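Local coordinates for protein putative hydroxymethylglutaryl-CoA synthase (Streptococcus mutans, PDB 3SQZ) that probably catalyses the condensation of acetyl-CoA with acetoacetyl-CoA to hydroxymethylglutaryl-CoA, as a thiolase-fold acyltransferase that binds coenzyme A, at residues L195-D207 with T351-Q363. Numbering follows the deposited sequence.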
ATOM      1  N   LEU A 195     -12.941  -0.088   1.980  1.00 10.14           N
ATOM      2  CA  LEU A 195     -14.342  -0.044   1.612  1.00 10.45           C
ATOM      3  C   LEU A 195     -14.814   1.390   1.716  1.00 10.22           C
ATOM      4  O   LEU A 195     -14.717   2.003   2.790  1.00 11.15           O
ATOM      5  CB  LEU A 195     -15.151  -0.939   2.538  1.00 11.82           C
ATOM      6  CG  LEU A 195     -16.633  -1.031   2.175  1.00 13.92           C
ATOM      7  CD1 LEU A 195     -16.832  -1.799   0.862  1.00 13.23           C
ATOM      8  CD2 LEU A 195     -17.414  -1.666   3.302  1.00 16.41           C
ATOM      9  N   VAL A 196     -15.317   1.922   0.606  1.00 10.39           N
ATOM     10  CA  VAL A 196     -15.769   3.301   0.543  1.00 10.95           C
ATOM     11  C   VAL A 196     -17.291   3.334   0.472  1.00 11.22           C
ATOM     12  O   VAL A 196     -17.884   2.604  -0.322  1.00 11.47           O
ATOM     13  CB  VAL A 196     -15.152   4.013  -0.683  1.00 11.69           C
ATOM     14  CG1 VAL A 196     -15.703   5.436  -0.828  1.00 12.39           C
ATOM     15  CG2 VAL A 196     -13.631   4.008  -0.576  1.00 13.21           C
ATOM     16  N   LYS A 197     -17.912   4.143   1.329  1.00 11.82           N
ATOM     17  CA  LYS A 197     -19.363   4.282   1.334  1.00 12.53           C
ATOM     18  C   LYS A 197     -19.769   5.575   2.023  1.00 12.45           C
ATOM     19  O   LYS A 197     -18.937   6.298   2.569  1.00 12.48           O
ATOM     20  CB  LYS A 197     -20.032   3.084   2.012  1.00 13.61           C
ATOM     21  CG  LYS A 197     -19.702   2.961   3.487  1.00 15.29           C
ATOM     22  CD  LYS A 197     -20.333   1.723   4.109  1.00 17.13           C
ATOM     23  CE  LYS A 197     -21.838   1.861   4.253  1.00 18.78           C
ATOM     24  NZ  LYS A 197     -22.208   2.941   5.212  1.00 19.30           N
ATOM     25  N   LYS A 198     -21.059   5.871   1.964  1.00 13.15           N
ATOM     26  CA  LYS A 198     -21.619   7.008   2.673  1.00 14.23           C
ATOM     27  C   LYS A 198     -21.586   6.751   4.175  1.00 13.83           C
ATOM     28  O   LYS A 198     -21.645   5.606   4.617  1.00 15.42           O
ATOM     29  CB  LYS A 198     -23.056   7.242   2.199  1.00 16.59           C
ATOM     30  CG  LYS A 198     -23.685   8.512   2.723  1.00 20.28           C
ATOM     31  CD  LYS A 198     -25.053   8.748   2.104  1.00 22.78           C
ATOM     32  CE  LYS A 198     -26.139   7.968   2.830  1.00 26.81           C
ATOM     33  NZ  LYS A 198     -25.929   6.495   2.764  1.00 28.33           N
ATOM     34  N   ASP A 199     -21.482   7.819   4.959  1.00 13.50           N
ATOM     35  CA  ASP A 199     -21.434   7.703   6.413  1.00 14.31           C
ATOM     36  C   ASP A 199     -20.374   6.703   6.859  1.00 13.52           C
ATOM     37  O   ASP A 199     -20.652   5.756   7.599  1.00 14.44           O
ATOM     38  CB  ASP A 199     -22.812   7.343   6.946  1.00 17.13           C
ATOM     39  CG  ASP A 199     -23.834   8.408   6.627  1.00 21.13           C
ATOM     40  OD1 ASP A 199     -23.480   9.605   6.719  1.00 22.10           O
ATOM     41  OD2 ASP A 199     -24.972   8.058   6.256  1.00 23.90           O
ATOM     42  N   PRO A 200     -19.135   6.930   6.418  1.00 12.30           N
ATOM     43  CA  PRO A 200     -18.045   6.009   6.745  1.00 11.92           C
ATOM     44  C   PRO A 200     -17.708   6.026   8.231  1.00 11.79           C
ATOM     45  O   PRO A 200     -17.849   7.049   8.909  1.00 12.44           O
ATOM     46  CB  PRO A 200     -16.873   6.586   5.959  1.00 12.51           C
ATOM     47  CG  PRO A 200     -17.165   8.040   5.908  1.00 12.67           C
ATOM     48  CD  PRO A 200     -18.645   8.128   5.712  1.00 12.92           C
ATOM     49  N   ARG A 201     -17.205   4.899   8.721  1.00 10.82           N
ATOM     50  CA  ARG A 201     -16.886   4.767  10.135  1.00 11.01           C
ATOM     51  C   ARG A 201     -15.451   5.130  10.508  1.00 10.23           C
ATOM     52  O   ARG A 201     -15.150   5.217  11.694  1.00 11.52           O
ATOM     53  CB  ARG A 201     -17.260   3.370  10.632  1.00 11.73           C
ATOM     54  CG  ARG A 201     -18.760   3.213  10.789  1.00 12.65           C
ATOM     55  CD  ARG A 201     -19.186   1.800  11.085  1.00 13.54           C
ATOM     56  NE  ARG A 201     -18.955   0.935   9.937  1.00 14.07           N
ATOM     57  CZ  ARG A 201     -19.244  -0.359   9.910  1.00 15.13           C
ATOM     58  NH1 ARG A 201     -19.769  -0.951  10.978  1.00 16.23           N
ATOM     59  NH2 ARG A 201     -19.002  -1.060   8.813  1.00 16.01           N
ATOM     60  N   ILE A 202     -14.582   5.360   9.525  1.00 10.18           N
ATOM     61  CA  ILE A 202     -13.199   5.720   9.831  1.00  9.90           C
ATOM     62  C   ILE A 202     -12.826   7.137   9.399  1.00  9.85           C
ATOM     63  O   ILE A 202     -12.512   7.974  10.248  1.00 10.51           O
ATOM     64  CB  ILE A 202     -12.169   4.712   9.269  1.00 10.30           C
ATOM     65  CG1 ILE A 202     -12.427   3.314   9.837  1.00 10.26           C
ATOM     66  CG2 ILE A 202     -10.745   5.177   9.577  1.00 10.99           C
ATOM     67  CD1 ILE A 202     -11.530   2.243   9.243  1.00 11.44           C
ATOM     68  N   LEU A 203     -12.869   7.413   8.093  1.00 10.13           N
ATOM     69  CA  LEU A 203     -12.318   8.659   7.580  1.00 10.51           C
ATOM     70  C   LEU A 203     -13.221   9.257   6.514  1.00 10.42           C
ATOM     71  O   LEU A 203     -13.428   8.658   5.455  1.00 11.51           O
ATOM     72  CB  LEU A 203     -10.917   8.436   6.994  1.00 11.15           C
ATOM     73  CG  LEU A 203     -10.078   9.690   6.723  1.00 11.70           C
ATOM     74  CD1 LEU A 203      -9.546  10.280   8.025  1.00 12.01           C
ATOM     75  CD2 LEU A 203      -8.935   9.397   5.749  1.00 13.00           C
ATOM     76  N   ILE A 204     -13.733  10.451   6.779  1.00 10.75           N
ATOM     77  CA  ILE A 204     -14.456  11.207   5.768  1.00 11.93           C
ATOM     78  C   ILE A 204     -13.450  11.811   4.802  1.00 11.88           C
ATOM     79  O   ILE A 204     -12.489  12.457   5.225  1.00 13.05           O
ATOM     80  CB  ILE A 204     -15.257  12.343   6.420  1.00 13.42           C
ATOM     81  CG1 ILE A 204     -16.307  11.765   7.371  1.00 14.90           C
ATOM     82  CG2 ILE A 204     -15.922  13.213   5.364  1.00 14.36           C
ATOM     83  CD1 ILE A 204     -16.772  12.736   8.433  1.00 17.24           C
ATOM     84  N   LEU A 205     -13.663  11.599   3.505  1.00 12.14           N
ATOM     85  CA  LEU A 205     -12.768  12.142   2.489  1.00 13.05           C
ATOM     86  C   LEU A 205     -13.290  13.481   1.998  1.00 14.43           C
ATOM     87  O   LEU A 205     -14.492  13.659   1.798  1.00 16.45           O
ATOM     88  CB  LEU A 205     -12.645  11.176   1.315  1.00 13.40           C
ATOM     89  CG  LEU A 205     -11.957   9.849   1.625  1.00 13.99           C
ATOM     90  CD1 LEU A 205     -12.074   8.896   0.446  1.00 14.91           C
ATOM     91  CD2 LEU A 205     -10.505  10.081   1.990  1.00 15.21           C
ATOM     92  N   HIS A 206     -12.388  14.435   1.811  1.00 15.42           N
ATOM     93  CA  HIS A 206     -12.793  15.763   1.367  1.00 16.36           C
ATOM     94  C   HIS A 206     -12.482  16.013  -0.095  1.00 15.89           C
ATOM     95  O   HIS A 206     -11.732  15.273  -0.710  1.00 16.63           O
ATOM     96  CB  HIS A 206     -12.168  16.816   2.267  1.00 17.87           C
ATOM     97  CG  HIS A 206     -12.609  16.682   3.691  1.00 18.58           C
ATOM     98  ND1 HIS A 206     -11.752  16.362   4.720  1.00 19.98           N
ATOM     99  CD2 HIS A 206     -13.842  16.769   4.241  1.00 18.76           C
ATOM    100  CE1 HIS A 206     -12.432  16.290   5.851  1.00 17.96           C
ATOM    101  NE2 HIS A 206     -13.702  16.534   5.587  1.00 20.21           N
ATOM    102  N   ASP A 207     -13.075  17.062  -0.651  1.00 15.85           N
ATOM    103  CA  ASP A 207     -12.979  17.309  -2.085  1.00 16.63           C
ATOM    104  C   ASP A 207     -11.814  18.188  -2.502  1.00 15.72           C
ATOM    105  O   ASP A 207     -11.578  18.375  -3.694  1.00 18.46           O
ATOM    106  CB  ASP A 207     -14.277  17.907  -2.616  1.00 18.74           C
ATOM    107  CG  ASP A 207     -15.394  16.896  -2.663  1.00 21.17           C
ATOM    108  OD1 ASP A 207     -15.148  15.749  -3.105  1.00 21.99           O
ATOM    109  OD2 ASP A 207     -16.515  17.246  -2.246  1.00 22.61           O
ATOM    110  N   THR A 351      -7.022  14.965   1.806  1.00 11.37           N
ATOM    111  CA  THR A 351      -7.231  15.034   3.244  1.00 11.76           C
ATOM    112  C   THR A 351      -8.478  14.285   3.656  1.00 11.88           C
ATOM    113  O   THR A 351      -9.351  13.979   2.836  1.00 13.17           O
ATOM    114  CB  THR A 351      -7.393  16.477   3.729  1.00 13.23           C
ATOM    115  OG1 THR A 351      -8.620  17.006   3.213  1.00 15.52           O
ATOM    116  CG2 THR A 351      -6.222  17.346   3.294  1.00 15.10           C
ATOM    117  N   GLY A 352      -8.579  14.028   4.953  1.00 11.87           N
ATOM    118  CA  GLY A 352      -9.757  13.401   5.512  1.00 12.33           C
ATOM    119  C   GLY A 352      -9.927  13.763   6.973  1.00 11.87           C
ATOM    120  O   GLY A 352      -9.001  14.270   7.613  1.00 13.17           O
ATOM    121  N   THR A 353     -11.112  13.491   7.502  1.00 11.13           N
ATOM    122  CA  THR A 353     -11.428  13.782   8.898  1.00 11.69           C
ATOM    123  C   THR A 353     -11.851  12.503   9.603  1.00 10.62           C
ATOM    124  O   THR A 353     -12.670  11.737   9.089  1.00 11.15           O
ATOM    125  CB  THR A 353     -12.568  14.817   9.009  1.00 13.00           C
ATOM    126  OG1 THR A 353     -12.118  16.061   8.470  1.00 14.70           O
ATOM    127  CG2 THR A 353     -12.972  15.030  10.464  1.00 13.58           C
ATOM    128  N   LEU A 354     -11.279  12.266  10.780  1.00 10.49           N
ATOM    129  CA  LEU A 354     -11.612  11.071  11.552  1.00 10.84           C
ATOM    130  C   LEU A 354     -13.024  11.110  12.113  1.00 10.46           C
ATOM    131  O   LEU A 354     -13.493  12.146  12.588  1.00 11.52           O
ATOM    132  CB  LEU A 354     -10.621  10.872  12.688  1.00 11.66           C
ATOM    133  CG  LEU A 354      -9.252  10.367  12.245  1.00 12.40           C
ATOM    134  CD1 LEU A 354      -8.260  10.438  13.396  1.00 13.57           C
ATOM    135  CD2 LEU A 354      -9.350   8.941  11.708  1.00 12.79           C
ATOM    136  N   VAL A 355     -13.672   9.953  12.092  1.00 11.06           N
ATOM    137  CA  VAL A 355     -15.039   9.789  12.551  1.00 12.01           C
ATOM    138  C   VAL A 355     -15.063   9.175  13.947  1.00 11.51           C
ATOM    139  O   VAL A 355     -14.309   8.250  14.246  1.00 11.30           O
ATOM    140  CB  VAL A 355     -15.799   8.872  11.568  1.00 12.98           C
ATOM    141  CG1 VAL A 355     -17.219   8.616  12.030  1.00 14.08           C
ATOM    142  CG2 VAL A 355     -15.787   9.492  10.178  1.00 13.44           C
ATOM    143  N   LYS A 356     -15.920   9.713  14.802  1.00 12.12           N
ATOM    144  CA  LYS A 356     -16.163   9.149  16.118  1.00 13.17           C
ATOM    145  C   LYS A 356     -16.436   7.648  16.011  1.00 12.02           C
ATOM    146  O   LYS A 356     -17.291   7.205  15.235  1.00 12.69           O
ATOM    147  CB  LYS A 356     -17.363   9.861  16.731  1.00 15.50           C
ATOM    148  CG  LYS A 356     -17.866   9.288  18.027  1.00 17.42           C
ATOM    149  CD  LYS A 356     -19.017  10.131  18.543  1.00 19.24           C
ATOM    150  CE  LYS A 356     -19.576   9.565  19.828  1.00 21.33           C
ATOM    151  NZ  LYS A 356     -20.552  10.524  20.408  1.00 21.27           N
ATOM    152  N   GLY A 357     -15.705   6.864  16.794  1.00 11.74           N
ATOM    153  CA  GLY A 357     -15.838   5.421  16.767  1.00 11.82           C
ATOM    154  C   GLY A 357     -14.877   4.700  15.837  1.00 11.46           C
ATOM    155  O   GLY A 357     -14.928   3.479  15.737  1.00 11.96           O
ATOM    156  N   PHE A 358     -13.987   5.428  15.165  1.00 10.88           N
ATOM    157  CA  PHE A 358     -13.080   4.799  14.207  1.00 10.60           C
ATOM    158  C   PHE A 358     -12.291   3.632  14.792  1.00 10.25           C
ATOM    159  O   PHE A 358     -11.993   2.667  14.085  1.00 10.43           O
ATOM    160  CB  PHE A 358     -12.145   5.832  13.549  1.00 10.33           C
ATOM    161  CG  PHE A 358     -11.046   6.369  14.452  1.00 10.33           C
ATOM    162  CD1 PHE A 358      -9.787   5.785  14.445  1.00 10.83           C
ATOM    163  CD2 PHE A 358     -11.264   7.473  15.278  1.00 11.31           C
ATOM    164  CE1 PHE A 358      -8.762   6.277  15.243  1.00 11.55           C
ATOM    165  CE2 PHE A 358     -10.244   7.968  16.080  1.00 12.11           C
ATOM    166  CZ  PHE A 358      -8.995   7.366  16.068  1.00 11.37           C
ATOM    167  N   LYS A 359     -11.947   3.713  16.073  1.00 10.59           N
ATOM    168  CA  LYS A 359     -11.141   2.667  16.688  1.00 10.85           C
ATOM    169  C   LYS A 359     -11.850   1.317  16.669  1.00 11.43           C
ATOM    170  O   LYS A 359     -11.196   0.276  16.669  1.00 12.75           O
ATOM    171  CB  LYS A 359     -10.741   3.052  18.117  1.00 11.66           C
ATOM    172  CG  LYS A 359      -9.729   4.183  18.191  1.00 11.23           C
ATOM    173  CD  LYS A 359      -9.600   4.721  19.604  1.00 10.57           C
ATOM    174  CE  LYS A 359      -8.448   5.683  19.708  1.00 10.87           C
ATOM    175  NZ  LYS A 359      -8.483   6.450  20.983  1.00 11.02           N
ATOM    176  N   GLU A 360     -13.182   1.340  16.640  1.00 12.31           N
ATOM    177  CA  GLU A 360     -13.984   0.115  16.600  1.00 13.52           C
ATOM    178  C   GLU A 360     -13.761  -0.688  15.325  1.00 11.82           C
ATOM    179  O   GLU A 360     -14.098  -1.870  15.272  1.00 13.08           O
ATOM    180  CB  GLU A 360     -15.479   0.444  16.723  1.00 16.45           C
ATOM    181  CG  GLU A 360     -15.869   1.180  17.994  1.00 19.40           C
ATOM    182  CD  GLU A 360     -17.309   1.684  17.976  1.00 23.73           C
ATOM    183  OE1 GLU A 360     -17.972   1.601  16.919  1.00 25.56           O
ATOM    184  OE2 GLU A 360     -17.780   2.168  19.025  1.00 26.33           O
ATOM    185  N   GLN A 361     -13.236  -0.038  14.291  1.00 10.84           N
ATOM    186  CA  GLN A 361     -13.023  -0.705  13.011  1.00 11.19           C
ATOM    187  C   GLN A 361     -11.598  -1.213  12.858  1.00 11.62           C
ATOM    188  O   GLN A 361     -11.269  -1.818  11.844  1.00 13.57           O
ATOM    189  CB  GLN A 361     -13.363   0.235  11.848  1.00 12.10           C
ATOM    190  CG  GLN A 361     -14.788   0.755  11.842  1.00 13.89           C
ATOM    191  CD  GLN A 361     -15.821  -0.333  12.076  1.00 15.28           C
ATOM    192  OE1 GLN A 361     -16.738  -0.156  12.880  1.00 18.15           O
ATOM    193  NE2 GLN A 361     -15.679  -1.462  11.390  1.00 15.61           N
ATOM    194  N   LEU A 362     -10.757  -0.973  13.862  1.00 10.88           N
ATOM    195  CA  LEU A 362      -9.328  -1.274  13.758  1.00 11.08           C
ATOM    196  C   LEU A 362      -8.980  -2.577  14.459  1.00 10.58           C
ATOM    197  O   LEU A 362      -9.829  -3.208  15.093  1.00 12.64           O
ATOM    198  CB  LEU A 362      -8.504  -0.128  14.359  1.00 12.15           C
ATOM    199  CG  LEU A 362      -8.765   1.281  13.828  1.00 12.16           C
ATOM    200  CD1 LEU A 362      -7.918   2.313  14.568  1.00 12.88           C
ATOM    201  CD2 LEU A 362      -8.520   1.335  12.327  1.00 12.96           C
ATOM    202  N   GLN A 363      -7.722  -2.982  14.336  1.00 10.37           N
ATOM    203  CA  GLN A 363      -7.200  -4.136  15.063  1.00 11.17           C
ATOM    204  C   GLN A 363      -6.099  -3.689  16.001  1.00 11.41           C
ATOM    205  O   GLN A 363      -5.393  -2.721  15.715  1.00 12.85           O
ATOM    206  CB  GLN A 363      -6.683  -5.205  14.097  1.00 12.12           C
ATOM    207  CG  GLN A 363      -7.776  -5.813  13.228  1.00 13.89           C
ATOM    208  CD  GLN A 363      -7.260  -6.861  12.260  1.00 16.13           C
ATOM    209  OE1 GLN A 363      -6.091  -7.223  12.289  1.00 18.23           O
ATOM    210  NE2 GLN A 363      -8.137  -7.344  11.386  1.00 17.79           N
TER
HETATM  211  O   HOH W   1     -17.200   5.053  13.512  1.00 12.72           O
HETATM  212  O   HOH W   2      -9.210  16.367   0.442  1.00 18.87           O
HETATM  213  O   HOH W   3      -9.877  13.330   0.076  1.00 20.06           O
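Over one face of the Arg-201 guanidinium lies the carboxamide of Gln-361, its NE2 4.0 Å above the centre and the two planes 32° apart, so the groups overlap as tilted plates rather than pairing through N-H donors. The bend of Gln-361 at chi2 (-47°) folds the amide back over the arginine, whose own charge is taken by a salt bridge from NH2 to Asp-40 on strand 37-45. The Phe-358 ring has Leu-354 CD2 over the centre of one face and Lys-359 CG, offset to the rim, on the opposite one; the backbone O of Val-355 lies in plane at its edge. Phe-358 CB, rather than the ring, reaches across, packing against Ile-202 CA at 3.9 Å.

The backbones pair as antiparallel strands, 203-205 against 351-354. Ile-204 and Thr-353 form the hydrogen-bonded pair, with Ile-204 N to Thr-353 O at 2.8 Å and Thr-353 N to Ile-204 O at 2.9 Å, the latter in the carbonyl plane. Past the strand end, Val-355 N still reaches Ile-202 O at 2.9 Å, but from 38° out of the Ile-202 carbonyl plane. Ile-202 and Leu-203 form a classic beta bulge opposite a single residue of strand 37-45. On the face of Ile-204 and Thr-353, Ile-204 CG1 meets Val-355 CG2 at 3.6 Å; on the other, Leu-203 CD1 lies against Leu-354 CD2.

Water 1 lies in hydrogen-bonding position between Arg-201 O and Lys-356 O, joining the residue just before the bulge to the type II turn 355-358, while water 3 links His-206 O with Thr-351 O at the far end. Main-chain bonds thus set the register between neighbouring strands of the thiolase-fold sheet, and Arg-201 NE and NH2 are hydrogen-bonded elsewhere, NH2 to Asp-40, consistent with an arginine oriented by Asp-40 and overlaid by the amide.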